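PDB 4QK0: GH127 beta-L-arabinofuranoside from Geobacillus stearothermophilus, which hydrolyses beta-L-arabinofuranosides as a family GH127 glycosidase, probably releasing L-arabinose from arabinose-containing sugar chains. Local coordinates for residues R59-E64 with G110-P115; Y226-E231 with R248-H253; L350-K355 with K511-I516; F380-L385 with K397-P402. All coordinates share one frame; numbering follows the deposited sequence.

Interaction 1. Residues R59-E64 with G110-P115; sequences RIAAGE and GRAQQP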
loop_
_atom_site.group_PDB
_atom_site.type_symbol
_atom_site.label_atom_id
_atom_site.label_comp_id
_atom_site.label_asym_id
_atom_site.label_seq_id
_atom_site.Cartn_x
_atom_site.Cartn_y
_atom_site.Cartn_z
ATOM N N ARG A 59 39.488 -13.852 8.833
ATOM C CA ARG A 59 40.813 -13.601 9.338
ATOM C C ARG A 59 40.842 -13.575 10.842
ATOM O O ARG A 59 41.709 -14.214 11.467
ATOM C CB ARG A 59 41.336 -12.273 8.838
ATOM C CG ARG A 59 41.885 -12.370 7.458
ATOM C CD ARG A 59 42.964 -11.338 7.223
ATOM N NE ARG A 59 43.129 -11.303 5.803
ATOM C CZ ARG A 59 42.427 -10.528 4.985
ATOM N NH1 ARG A 59 41.546 -9.645 5.457
ATOM N NH2 ARG A 59 42.636 -10.638 3.686
ATOM N N ILE A 60 39.950 -12.782 11.438
ATOM C CA ILE A 60 39.934 -12.671 12.884
ATOM C C ILE A 60 39.689 -14.042 13.455
ATOM O O ILE A 60 40.361 -14.494 14.384
ATOM C CB ILE A 60 38.885 -11.656 13.337
ATOM C CG1 ILE A 60 39.269 -10.248 12.809
ATOM C CG2 ILE A 60 38.773 -11.648 14.846
ATOM C CD1 ILE A 60 38.165 -9.207 12.934
ATOM N N ALA A 61 38.732 -14.741 12.878
ATOM C CA ALA A 61 38.360 -16.049 13.414
ATOM C C ALA A 61 39.511 -17.044 13.298
ATOM O O ALA A 61 39.581 -17.957 14.070
ATOM C CB ALA A 61 37.109 -16.584 12.698
ATOM N N ALA A 62 40.358 -16.895 12.289
ATOM C CA ALA A 62 41.486 -17.811 12.103
ATOM C C ALA A 62 42.642 -17.391 12.977
ATOM O O ALA A 62 43.676 -18.016 12.968
ATOM C CB ALA A 62 41.929 -17.809 10.671
ATOM N N GLY A 63 42.462 -16.330 13.752
ATOM C CA GLY A 63 43.546 -15.808 14.593
ATOM C C GLY A 63 44.653 -15.107 13.819
ATOM O O GLY A 63 45.775 -15.067 14.277
ATOM N N GLU A 64 44.329 -14.551 12.662
ATOM C CA GLU A 64 45.306 -13.893 11.815
ATOM C C GLU A 64 45.067 -12.399 11.764
ATOM O O GLU A 64 45.730 -11.693 11.057
ATOM C CB GLU A 64 45.245 -14.480 10.408
ATOM C CG GLU A 64 45.813 -15.884 10.395
ATOM C CD GLU A 64 45.448 -16.692 9.167
ATOM O OE1 GLU A 64 45.195 -16.083 8.094
ATOM O OE2 GLU A 64 45.414 -17.944 9.294
ATOM N N GLY A 110 39.433 -22.858 5.924
ATOM C CA GLY A 110 39.994 -24.041 6.607
ATOM C C GLY A 110 40.711 -23.684 7.902
ATOM O O GLY A 110 40.568 -24.387 8.904
ATOM N N ARG A 111 41.397 -22.538 7.942
ATOM C CA ARG A 111 42.020 -22.098 9.233
ATOM C C ARG A 111 41.043 -21.489 10.209
ATOM O O ARG A 111 41.296 -21.508 11.379
ATOM C CB ARG A 111 43.192 -21.133 8.968
ATOM C CG ARG A 111 44.288 -21.778 8.092
ATOM C CD ARG A 111 45.552 -20.911 7.978
ATOM N NE ARG A 111 45.345 -19.557 7.427
ATOM C CZ ARG A 111 45.272 -19.252 6.126
ATOM N NH1 ARG A 111 45.386 -20.186 5.197
ATOM N NH2 ARG A 111 45.055 -18.008 5.742
ATOM N N ALA A 112 39.910 -20.926 9.751
ATOM C CA ALA A 112 38.907 -20.388 10.710
ATOM C C ALA A 112 38.064 -21.497 11.293
ATOM O O ALA A 112 37.357 -21.314 12.282
ATOM C CB ALA A 112 38.003 -19.389 10.007
ATOM N N GLN A 113 38.051 -22.656 10.644
ATOM C CA GLN A 113 37.183 -23.772 11.104
ATOM C C GLN A 113 37.626 -24.343 12.475
ATOM O O GLN A 113 38.821 -24.573 12.715
ATOM C CB GLN A 113 37.189 -24.915 10.083
ATOM C CG GLN A 113 36.196 -26.023 10.415
ATOM C CD GLN A 113 36.075 -27.024 9.294
ATOM O OE1 GLN A 113 37.039 -27.267 8.619
ATOM N NE2 GLN A 113 34.861 -27.534 9.036
ATOM N N GLN A 114 36.673 -24.510 13.387
ATOM C CA GLN A 114 36.942 -25.065 14.706
ATOM C C GLN A 114 37.321 -26.550 14.566
ATOM O O GLN A 114 37.012 -27.181 13.576
ATOM C CB GLN A 114 35.728 -24.855 15.627
ATOM C CG GLN A 114 35.547 -23.382 16.040
ATOM C CD GLN A 114 34.357 -23.156 16.967
ATOM O OE1 GLN A 114 33.850 -24.089 17.589
ATOM N NE2 GLN A 114 33.885 -21.889 17.056
ATOM N N PRO A 115 37.997 -27.107 15.565
ATOM C CA PRO A 115 38.372 -28.516 15.509
ATOM C C PRO A 115 37.193 -29.474 15.337
ATOM O O PRO A 115 37.366 -30.553 14.817
ATOM C CB PRO A 115 39.025 -28.761 16.876
ATOM C CG PRO A 115 39.396 -27.416 17.402
ATOM C CD PRO A 115 38.422 -26.448 16.813
#

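Interaction 2. Residues Y226-E231 with R248-H253; sequences YYFDQE and RYHQAH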
loop_
_atom_site.group_PDB
_atom_site.type_symbol
_atom_site.label_atom_id
_atom_site.label_comp_id
_atom_site.label_asym_id
_atom_site.label_seq_id
_atom_site.Cartn_x
_atom_site.Cartn_y
_atom_site.Cartn_z
ATOM N N TYR A 226 6.607 -26.484 19.249
ATOM C CA TYR A 226 7.453 -25.740 18.296
ATOM C C TYR A 226 8.874 -25.589 18.781
ATOM O O TYR A 226 9.122 -25.039 19.847
ATOM C CB TYR A 226 6.860 -24.351 18.081
ATOM C CG TYR A 226 5.606 -24.260 17.213
ATOM C CD1 TYR A 226 5.541 -24.879 15.989
ATOM C CD2 TYR A 226 4.528 -23.483 17.612
ATOM C CE1 TYR A 226 4.437 -24.743 15.183
ATOM C CE2 TYR A 226 3.413 -23.338 16.812
ATOM C CZ TYR A 226 3.371 -23.971 15.602
ATOM O OH TYR A 226 2.245 -23.888 14.778
ATOM N N TYR A 227 9.824 -26.076 18.012
ATOM C CA TYR A 227 11.226 -25.844 18.333
ATOM C C TYR A 227 11.521 -24.364 18.592
ATOM O O TYR A 227 12.254 -24.027 19.532
ATOM C CB TYR A 227 12.148 -26.376 17.239
ATOM C CG TYR A 227 13.563 -25.959 17.481
ATOM C CD1 TYR A 227 14.251 -26.384 18.617
ATOM C CD2 TYR A 227 14.206 -25.110 16.622
ATOM C CE1 TYR A 227 15.537 -25.953 18.879
ATOM C CE2 TYR A 227 15.488 -24.693 16.868
ATOM C CZ TYR A 227 16.150 -25.104 17.992
ATOM O OH TYR A 227 17.430 -24.685 18.188
ATOM N N PHE A 228 10.977 -23.467 17.774
ATOM C CA PHE A 228 11.332 -22.052 17.952
ATOM C C PHE A 228 10.818 -21.514 19.253
ATOM O O PHE A 228 11.397 -20.588 19.811
ATOM C CB PHE A 228 10.835 -21.175 16.769
ATOM C CG PHE A 228 11.505 -21.459 15.461
ATOM C CD1 PHE A 228 12.858 -21.864 15.391
ATOM C CD2 PHE A 228 10.820 -21.303 14.290
ATOM C CE1 PHE A 228 13.495 -22.105 14.193
ATOM C CE2 PHE A 228 11.456 -21.544 13.071
ATOM C CZ PHE A 228 12.783 -21.948 13.027
ATOM N N ASP A 229 9.697 -22.048 19.734
ATOM C CA ASP A 229 9.210 -21.643 21.076
ATOM C C ASP A 229 10.125 -22.161 22.165
ATOM O O ASP A 229 10.383 -21.472 23.135
ATOM C CB ASP A 229 7.767 -22.129 21.328
ATOM C CG ASP A 229 6.725 -21.286 20.621
ATOM O OD1 ASP A 229 7.034 -20.150 20.185
ATOM O OD2 ASP A 229 5.591 -21.782 20.449
ATOM N N GLN A 230 10.632 -23.376 21.996
ATOM C CA GLN A 230 11.531 -23.960 22.999
ATOM C C GLN A 230 12.799 -23.154 23.098
ATOM O O GLN A 230 13.209 -22.823 24.194
ATOM C CB GLN A 230 11.845 -25.435 22.692
ATOM C CG GLN A 230 10.612 -26.349 22.697
ATOM C CD GLN A 230 10.881 -27.762 22.181
ATOM O OE1 GLN A 230 11.605 -27.979 21.203
ATOM N NE2 GLN A 230 10.262 -28.731 22.830
ATOM N N GLU A 231 13.445 -22.836 21.975
ATOM C CA GLU A 231 14.714 -22.075 22.085
ATOM C C GLU A 231 14.501 -20.646 22.555
ATOM O O GLU A 231 15.334 -20.085 23.283
ATOM C CB GLU A 231 15.558 -22.114 20.789
ATOM C CG GLU A 231 14.882 -21.625 19.529
ATOM C CD GLU A 231 15.864 -21.166 18.456
ATOM O OE1 GLU A 231 15.544 -20.174 17.764
ATOM O OE2 GLU A 231 16.948 -21.798 18.282
ATOM N N ARG A 248 4.349 -18.671 10.278
ATOM C CA ARG A 248 4.157 -18.660 8.819
ATOM C C ARG A 248 5.281 -17.960 8.092
ATOM O O ARG A 248 5.625 -18.327 6.971
ATOM C CB ARG A 248 2.855 -17.960 8.452
ATOM C CG ARG A 248 1.639 -18.732 8.936
ATOM C CD ARG A 248 0.428 -17.821 9.021
ATOM N NE ARG A 248 0.036 -17.354 7.705
ATOM C CZ ARG A 248 -0.857 -17.958 6.918
ATOM N NH1 ARG A 248 -1.413 -19.104 7.305
ATOM N NH2 ARG A 248 -1.187 -17.415 5.724
ATOM N N TYR A 249 5.882 -16.962 8.725
ATOM C CA TYR A 249 7.001 -16.262 8.074
ATOM C C TYR A 249 8.091 -17.231 7.627
ATOM O O TYR A 249 8.612 -17.128 6.509
ATOM C CB TYR A 249 7.616 -15.292 9.047
ATOM C CG TYR A 249 8.815 -14.524 8.529
ATOM C CD1 TYR A 249 8.656 -13.450 7.671
ATOM C CD2 TYR A 249 10.100 -14.814 8.985
ATOM C CE1 TYR A 249 9.737 -12.710 7.217
ATOM C CE2 TYR A 249 11.217 -14.053 8.575
ATOM C CZ TYR A 249 11.023 -13.015 7.689
ATOM O OH TYR A 249 12.051 -12.283 7.243
ATOM N N HIS A 250 8.397 -18.180 8.511
ATOM C CA HIS A 250 9.432 -19.220 8.255
ATOM C C HIS A 250 8.856 -20.551 7.694
ATOM O O HIS A 250 9.584 -21.525 7.575
ATOM C CB HIS A 250 10.132 -19.608 9.549
ATOM C CG HIS A 250 10.520 -18.463 10.402
ATOM N ND1 HIS A 250 9.681 -17.936 11.367
ATOM C CD2 HIS A 250 11.669 -17.753 10.473
ATOM C CE1 HIS A 250 10.287 -16.928 11.973
ATOM N NE2 HIS A 250 11.508 -16.832 11.489
ATOM N N GLN A 251 7.566 -20.574 7.366
ATOM C CA GLN A 251 6.878 -21.790 6.932
ATOM C C GLN A 251 7.113 -22.956 7.921
ATOM O O GLN A 251 7.277 -24.095 7.514
ATOM C CB GLN A 251 7.287 -22.195 5.502
ATOM C CG GLN A 251 7.027 -21.105 4.458
ATOM C CD GLN A 251 8.141 -20.058 4.352
ATOM O OE1 GLN A 251 9.296 -20.326 4.703
ATOM N NE2 GLN A 251 7.796 -18.872 3.866
ATOM N N ALA A 252 7.090 -22.614 9.199
ATOM C CA ALA A 252 7.254 -23.520 10.282
ATOM C C ALA A 252 6.007 -23.551 11.152
ATOM O O ALA A 252 6.087 -23.889 12.330
ATOM C CB ALA A 252 8.453 -23.123 11.109
ATOM N N HIS A 253 4.843 -23.236 10.574
ATOM C CA HIS A 253 3.559 -23.172 11.303
ATOM C C HIS A 253 2.912 -24.562 11.422
ATOM O O HIS A 253 2.268 -24.876 12.422
ATOM C CB HIS A 253 2.588 -22.183 10.645
ATOM C CG HIS A 253 2.406 -22.400 9.180
ATOM N ND1 HIS A 253 3.461 -22.399 8.295
ATOM C CD2 HIS A 253 1.286 -22.542 8.425
ATOM C CE1 HIS A 253 3.007 -22.596 7.067
ATOM N NE2 HIS A 253 1.689 -22.692 7.120
#

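Interaction 3. Residues L350-K355 with K511-I516; sequences LEMDGK and KGYAYI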
loop_
_atom_site.group_PDB
_atom_site.type_symbol
_atom_site.label_atom_id
_atom_site.label_comp_id
_atom_site.label_asym_id
_atom_site.label_seq_id
_atom_site.Cartn_x
_atom_site.Cartn_y
_atom_site.Cartn_z
ATOM N N LEU A 350 11.497 -34.249 -10.799
ATOM C CA LEU A 350 10.416 -34.997 -10.200
ATOM C C LEU A 350 9.360 -35.455 -11.198
ATOM O O LEU A 350 8.719 -36.485 -11.020
ATOM C CB LEU A 350 9.776 -34.098 -9.176
ATOM C CG LEU A 350 8.706 -34.612 -8.247
ATOM C CD1 LEU A 350 9.237 -35.792 -7.440
ATOM C CD2 LEU A 350 8.290 -33.470 -7.321
ATOM N N GLU A 351 9.186 -34.685 -12.258
ATOM C CA GLU A 351 8.218 -34.970 -13.274
ATOM C C GLU A 351 8.554 -34.059 -14.490
ATOM O O GLU A 351 8.661 -32.819 -14.381
ATOM C CB GLU A 351 6.850 -34.707 -12.708
ATOM C CG GLU A 351 5.673 -35.017 -13.624
ATOM C CD GLU A 351 4.432 -34.226 -13.233
ATOM O OE1 GLU A 351 4.383 -33.692 -12.091
ATOM O OE2 GLU A 351 3.518 -34.078 -14.078
HETATM N N MSE A 352 8.691 -34.677 -15.639
HETATM C CA MSE A 352 8.999 -33.991 -16.861
HETATM C C MSE A 352 7.748 -33.347 -17.434
HETATM O O MSE A 352 7.016 -33.948 -18.192
HETATM C CB MSE A 352 9.638 -34.968 -17.812
HETATM C CG MSE A 352 10.116 -34.175 -19.015
HETATM SE SE MSE A 352 11.538 -32.841 -18.593
HETATM C CE MSE A 352 12.673 -33.933 -17.444
ATOM N N ASP A 353 7.500 -32.097 -17.040
ATOM C CA ASP A 353 6.357 -31.325 -17.499
ATOM C C ASP A 353 6.861 -29.950 -17.976
ATOM O O ASP A 353 7.488 -29.180 -17.219
ATOM C CB ASP A 353 5.352 -31.208 -16.361
ATOM C CG ASP A 353 4.051 -30.610 -16.789
ATOM O OD1 ASP A 353 3.995 -29.726 -17.715
ATOM O OD2 ASP A 353 3.058 -31.030 -16.185
ATOM N N GLY A 354 6.609 -29.669 -19.233
ATOM C CA GLY A 354 6.937 -28.399 -19.835
ATOM C C GLY A 354 6.475 -27.180 -19.018
ATOM O O GLY A 354 7.135 -26.157 -19.051
ATOM N N LYS A 355 5.402 -27.295 -18.244
ATOM C CA LYS A 355 4.937 -26.141 -17.450
ATOM C C LYS A 355 5.961 -25.683 -16.433
ATOM O O LYS A 355 6.013 -24.522 -16.116
ATOM C CB LYS A 355 3.592 -26.407 -16.804
ATOM C CG LYS A 355 3.658 -27.247 -15.524
ATOM C CD LYS A 355 2.287 -27.895 -15.145
ATOM C CE LYS A 355 2.439 -28.991 -14.100
ATOM N NZ LYS A 355 1.405 -29.024 -13.071
ATOM N N LYS A 511 2.927 -33.848 -21.936
ATOM C CA LYS A 511 3.133 -32.814 -20.909
ATOM C C LYS A 511 4.127 -31.762 -21.341
ATOM O O LYS A 511 5.129 -31.531 -20.664
ATOM C CB LYS A 511 3.592 -33.445 -19.616
ATOM C CG LYS A 511 2.531 -34.340 -19.023
ATOM C CD LYS A 511 3.005 -34.910 -17.708
ATOM C CE LYS A 511 1.828 -35.472 -16.943
ATOM N NZ LYS A 511 2.271 -35.822 -15.576
ATOM N N GLY A 512 3.887 -31.211 -22.519
ATOM C CA GLY A 512 4.680 -30.122 -23.047
ATOM C C GLY A 512 6.050 -30.449 -23.573
ATOM O O GLY A 512 6.787 -29.534 -23.919
ATOM N N TYR A 513 6.389 -31.732 -23.709
ATOM C CA TYR A 513 7.666 -32.151 -24.360
ATOM C C TYR A 513 7.342 -33.028 -25.550
ATOM O O TYR A 513 6.554 -33.946 -25.444
ATOM C CB TYR A 513 8.599 -32.896 -23.392
ATOM C CG TYR A 513 9.375 -31.966 -22.501
ATOM C CD1 TYR A 513 8.798 -31.445 -21.341
ATOM C CD2 TYR A 513 10.657 -31.530 -22.851
ATOM C CE1 TYR A 513 9.487 -30.589 -20.509
ATOM C CE2 TYR A 513 11.330 -30.613 -22.065
ATOM C CZ TYR A 513 10.730 -30.137 -20.888
ATOM O OH TYR A 513 11.405 -29.270 -20.068
ATOM N N ALA A 514 7.946 -32.735 -26.699
ATOM C CA ALA A 514 7.862 -33.641 -27.864
ATOM C C ALA A 514 8.987 -34.708 -27.745
ATOM O O ALA A 514 10.179 -34.360 -27.658
ATOM C CB ALA A 514 8.025 -32.848 -29.156
ATOM N N TYR A 515 8.591 -35.974 -27.674
ATOM C CA TYR A 515 9.537 -37.070 -27.574
ATOM C C TYR A 515 9.859 -37.635 -28.947
ATOM O O TYR A 515 9.032 -38.280 -29.580
ATOM C CB TYR A 515 8.973 -38.143 -26.690
ATOM C CG TYR A 515 8.930 -37.724 -25.261
ATOM C CD1 TYR A 515 7.929 -36.881 -24.794
ATOM C CD2 TYR A 515 9.875 -38.197 -24.342
ATOM C CE1 TYR A 515 7.857 -36.526 -23.458
ATOM C CE2 TYR A 515 9.812 -37.842 -23.022
ATOM C CZ TYR A 515 8.799 -36.991 -22.602
ATOM O OH TYR A 515 8.744 -36.639 -21.302
ATOM N N ILE A 516 11.055 -37.331 -29.428
ATOM C CA ILE A 516 11.508 -37.818 -30.705
ATOM C C ILE A 516 12.532 -38.962 -30.593
ATOM O O ILE A 516 13.728 -38.744 -30.280
ATOM C CB ILE A 516 12.104 -36.687 -31.514
ATOM C CG1 ILE A 516 11.087 -35.548 -31.584
ATOM C CG2 ILE A 516 12.489 -37.206 -32.921
ATOM C CD1 ILE A 516 11.584 -34.372 -32.374
HETATM O O HOH W 1 6.931 -34.935 -20.645
#

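Interaction 4. Residues F380-L385 with K397-P402; sequences FYVNPL and KRHVKP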
loop_
_atom_site.group_PDB
_atom_site.type_symbol
_atom_site.label_atom_id
_atom_site.label_comp_id
_atom_site.label_asym_id
_atom_site.label_seq_id
_atom_site.Cartn_x
_atom_site.Cartn_y
_atom_site.Cartn_z
ATOM N N PHE A 380 18.439 -3.925 -8.565
ATOM C CA PHE A 380 17.229 -3.840 -7.781
ATOM C C PHE A 380 17.155 -5.002 -6.790
ATOM O O PHE A 380 17.518 -6.152 -7.100
ATOM C CB PHE A 380 15.994 -3.986 -8.671
ATOM C CG PHE A 380 15.559 -2.763 -9.365
ATOM C CD1 PHE A 380 15.573 -1.552 -8.748
ATOM C CD2 PHE A 380 15.151 -2.838 -10.655
ATOM C CE1 PHE A 380 15.181 -0.423 -9.444
ATOM C CE2 PHE A 380 14.742 -1.718 -11.360
ATOM C CZ PHE A 380 14.750 -0.504 -10.743
ATOM N N TYR A 381 16.659 -4.700 -5.601
ATOM C CA TYR A 381 16.229 -5.704 -4.656
ATOM C C TYR A 381 14.783 -6.060 -5.041
ATOM O O TYR A 381 14.472 -7.196 -5.285
ATOM C CB TYR A 381 16.374 -5.128 -3.273
ATOM C CG TYR A 381 16.515 -6.128 -2.165
ATOM C CD1 TYR A 381 15.386 -6.659 -1.568
ATOM C CD2 TYR A 381 17.761 -6.499 -1.676
ATOM C CE1 TYR A 381 15.465 -7.571 -0.531
ATOM C CE2 TYR A 381 17.854 -7.403 -0.619
ATOM C CZ TYR A 381 16.692 -7.948 -0.056
ATOM O OH TYR A 381 16.692 -8.863 0.985
ATOM N N VAL A 382 13.955 -5.044 -5.241
ATOM C CA VAL A 382 12.521 -5.156 -5.538
ATOM C C VAL A 382 12.239 -4.923 -6.982
ATOM O O VAL A 382 12.807 -4.008 -7.574
ATOM C CB VAL A 382 11.794 -4.077 -4.727
ATOM C CG1 VAL A 382 10.421 -3.800 -5.240
ATOM C CG2 VAL A 382 11.808 -4.459 -3.259
ATOM N N ASN A 383 11.378 -5.751 -7.582
ATOM C CA ASN A 383 11.099 -5.648 -9.000
ATOM C C ASN A 383 9.626 -5.349 -9.266
ATOM O O ASN A 383 8.807 -6.268 -9.471
ATOM C CB ASN A 383 11.458 -6.915 -9.761
ATOM C CG ASN A 383 12.921 -7.199 -9.693
ATOM O OD1 ASN A 383 13.371 -7.812 -8.733
ATOM N ND2 ASN A 383 13.684 -6.651 -10.630
ATOM N N PRO A 384 9.283 -4.070 -9.337
ATOM C CA PRO A 384 7.878 -3.699 -9.426
ATOM C C PRO A 384 7.369 -3.878 -10.828
ATOM O O PRO A 384 8.147 -3.976 -11.758
ATOM C CB PRO A 384 7.908 -2.237 -9.024
ATOM C CG PRO A 384 9.225 -1.761 -9.542
ATOM C CD PRO A 384 10.171 -2.899 -9.333
ATOM N N LEU A 385 6.051 -3.965 -10.976
ATOM C CA LEU A 385 5.432 -4.013 -12.284
ATOM C C LEU A 385 4.779 -2.722 -12.680
ATOM O O LEU A 385 4.231 -2.579 -13.802
ATOM C CB LEU A 385 4.409 -5.156 -12.344
ATOM C CG LEU A 385 5.065 -6.524 -12.539
ATOM C CD1 LEU A 385 5.698 -7.034 -11.244
ATOM C CD2 LEU A 385 3.957 -7.433 -13.025
ATOM N N LYS A 397 5.112 2.415 -0.319
ATOM C CA LYS A 397 5.897 2.174 -1.539
ATOM C C LYS A 397 7.374 2.458 -1.405
ATOM O O LYS A 397 8.084 2.432 -2.379
ATOM C CB LYS A 397 5.366 2.948 -2.703
ATOM C CG LYS A 397 3.966 2.509 -3.050
ATOM C CD LYS A 397 3.432 3.183 -4.276
ATOM C CE LYS A 397 1.935 2.924 -4.367
ATOM N NZ LYS A 397 1.371 3.528 -5.594
ATOM N N ARG A 398 7.848 2.657 -0.188
ATOM C CA ARG A 398 9.198 3.108 0.022
ATOM C C ARG A 398 10.176 1.986 -0.272
ATOM O O ARG A 398 11.334 2.249 -0.508
ATOM C CB ARG A 398 9.395 3.595 1.466
ATOM C CG ARG A 398 9.451 2.483 2.531
ATOM C CD ARG A 398 9.398 3.086 3.925
ATOM N NE ARG A 398 9.495 2.110 5.002
ATOM C CZ ARG A 398 8.510 1.299 5.415
ATOM N NH1 ARG A 398 7.287 1.320 4.859
ATOM N NH2 ARG A 398 8.749 0.441 6.398
ATOM N N HIS A 399 9.725 0.734 -0.260
ATOM C CA HIS A 399 10.568 -0.431 -0.717
ATOM C C HIS A 399 10.795 -0.404 -2.212
ATOM O O HIS A 399 11.663 -1.072 -2.725
ATOM C CB HIS A 399 9.883 -1.753 -0.351
ATOM C CG HIS A 399 8.587 -1.956 -1.055
ATOM N ND1 HIS A 399 7.415 -1.336 -0.662
ATOM C CD2 HIS A 399 8.263 -2.732 -2.106
ATOM C CE1 HIS A 399 6.427 -1.745 -1.428
ATOM N NE2 HIS A 399 6.911 -2.589 -2.321
ATOM N N VAL A 400 9.970 0.315 -2.935
ATOM C CA VAL A 400 10.153 0.377 -4.375
ATOM C C VAL A 400 11.153 1.496 -4.731
ATOM O O VAL A 400 10.848 2.692 -4.564
ATOM C CB VAL A 400 8.833 0.633 -5.082
ATOM C CG1 VAL A 400 9.066 0.776 -6.575
ATOM C CG2 VAL A 400 7.858 -0.507 -4.822
ATOM N N LYS A 401 12.340 1.124 -5.210
ATOM C CA LYS A 401 13.322 2.114 -5.672
ATOM C C LYS A 401 13.117 2.353 -7.137
ATOM O O LYS A 401 13.007 1.429 -7.900
ATOM C CB LYS A 401 14.746 1.650 -5.455
ATOM C CG LYS A 401 15.090 1.325 -4.046
ATOM C CD LYS A 401 14.945 2.527 -3.164
ATOM C CE LYS A 401 14.999 2.122 -1.708
ATOM N NZ LYS A 401 15.219 3.358 -0.904
ATOM N N PRO A 402 13.023 3.617 -7.528
ATOM C CA PRO A 402 12.744 3.916 -8.933
ATOM C C PRO A 402 13.936 3.774 -9.856
ATOM O O PRO A 402 13.767 3.748 -11.056
ATOM C CB PRO A 402 12.263 5.387 -8.903
ATOM C CG PRO A 402 12.839 5.948 -7.660
ATOM C CD PRO A 402 12.898 4.819 -6.661
HETATM O O HOH W 2 13.037 -1.361 -6.749
#

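Interaction 1. Residues R59-E64 with G110-P115
Arg-111 NH2 donates to Glu-64 OE1 over 3.0 Å, nearly straight at 163°, and uses the syn lone pair of that oxygen. This is one arm of a two-point salt bridge between the ends of two helices, 54-61 and 96-112, in the alpha-helical catalytic domain. The other arm runs from Arg-111 NE to Glu-64 OE2; it is modelled very short, so its length deserves caution. Carboxylate and guanidinium lie 18° from coplanar, with the acid set against the NE and NH2 edge of the arginine, an arrangement that fixes the rotation of both flat groups. The arginine chain bends at its third torsion (chi3 -58°), which swings that edge round to the acid, while the glutamate reaches across it at about a right angle.

A Schellman motif puts Glu-64 in place. Gly-63 takes positive phi just past the helix, with Gly-63 N bonded back to Ile-60 O at 2.9 Å and Glu-64 N to Arg-59 O, also at 2.9 Å. Beneath the ion pair the chains come close through small residues: the CA atoms of Ala-62 and Ala-112 are 3.9 Å apart. Leu-108, one turn earlier on helix 96-112, also lies against Ala-62 and Glu-64. Farther along, methyl meets methyl, Ala-61 CB lying 4.0 Å from Ala-112 CB.

Interaction 2. Residues Y226-E231 with R248-H253
The backbones stay well apart where Tyr-226 faces Ala-252, their CA atoms 8.3 Å from each other, so side chains span the gap between the start of helix 227-234 and the irregular loop 248-253. Tyr-226 is the N-cap residue of that helix. Its ring extends to the loop, and OH donates to His-253 O at 2.6 Å, meeting the oxygen in the carbonyl plane on a lone pair (C=O...donor angle 131°). The same ring passes Ala-252 O, which lies 3.4 Å from Tyr-226 CE1.

Two residues on, Phe-228 has CG opposite its carbonyl carbon (chi1 -67°), which sends the ring to His-250 and Ala-252. It forms an edge-to-face pair with His-250: centroids are 5.3 Å apart, planes at 57°, and CE2 of the phenyl ring sits over one imidazole face near the rim. Tyr-249 CD2 covers the opposite face, 3.5 Å above its plane, so the imidazole is sandwiched. Phe-228 CE2 also touches Ala-252 CB at 3.9 Å, and Tyr-188 adds a second edge-to-face partner.

The phenol bond uses a main-chain oxygen and so does not depend on the His-253 side chain, whereas the ring and methyl contacts of Phe-228 depend on shape.

Interaction 3. Residues L350-K355 with K511-I516
A helix N-terminus meets the tight turn of the beta hairpin 509-517 here, joining catalytic and middle domains: Asp-353 N-caps helix 354-365, and Lys-511 and Gly-512 form the turn. Gly-354 N donates almost straight to Lys-511 O (2.8 Å, 170°), while Asp-353 OD1 accepts from Lys-355 N at 2.9 Å. Replacing Asp-353 with an alanine removes that acceptor and would probably leave Lys-355 N without its cap, with the first helical turn less firmly held.

Met-352, modelled as selenomethionine, folds back at chi2 (64°) and lays SE over one face of Tyr-513, 3.9 Å from the centroid, a Met-aromatic contact. A water joins Met-352 O to Tyr-515 OH. On the exposed side, Lys-511 NZ reaches Glu-351 OE2 at 2.6 Å on the anti side, tilted 34° out of the carboxylate plane.

Tyr-513 OH hydrogen-bonds to His-439 ND1. From helix 286-302, Gln-293 hydrogen-bonds to Glu-351 and Glu-297 makes a salt bridge with Lys-355; strand 513-517 runs antiparallel to 479-486 and 509-510.

Interaction 4. Residues F380-L385 with K397-P402
Val-382 packs tightly against a type I beta turn, Lys-397 to Val-400, where two irregular loops of the catalytic domain meet. CG2 of Val-382 lies 3.4 Å from His-399 O, and CG1 is 4.0 Å from CD2 of the imidazole. Pro-384 CG meets Val-400 CG1 at 3.9 Å; that methyl stands anti to the nitrogen of Val-400 (chi1 177°), which turns it to the proline. His-399 NE2 hydrogen-bonds to Ala-330 O outside the contact. Phe-380, also on this tight side, brings CE1 to 3.2 Å from Lys-401 O; the ring also meets that of Trp-633, planes about 20° apart. An alanine in place of Phe-380 would probably leave Trp-633 without its ring partner and open a gap beside Lys-401 O.

The contact is looser at the Lys-401 side chain, which leads off from a partly exposed position, and where the main chains meet through solvent. A water bridges the backbones, donating to Val-382 O at 2.8 Å and accepting from Lys-401 N at 3.0 Å.

In the fold
Along the chain interactions 1 and 2 come first, both within the catalytic domain, their centres 32 Å apart. Interaction 3 then opens at 350-355 and closes only at 511-516; interaction 4 falls wholly between those two segments. None touches another: the nearest approach is between interactions 2 and 4, about 9 Å between nearest atoms. Interaction 1 is a surface contact between helix ends, and interaction 3 lies about 48 Å from it, centre to centre, on the opposite side of the chain's centre. Three contacts therefore tie helix ends and loops within the catalytic domain, and interaction 3 alone joins it to the beta-rich middle domain.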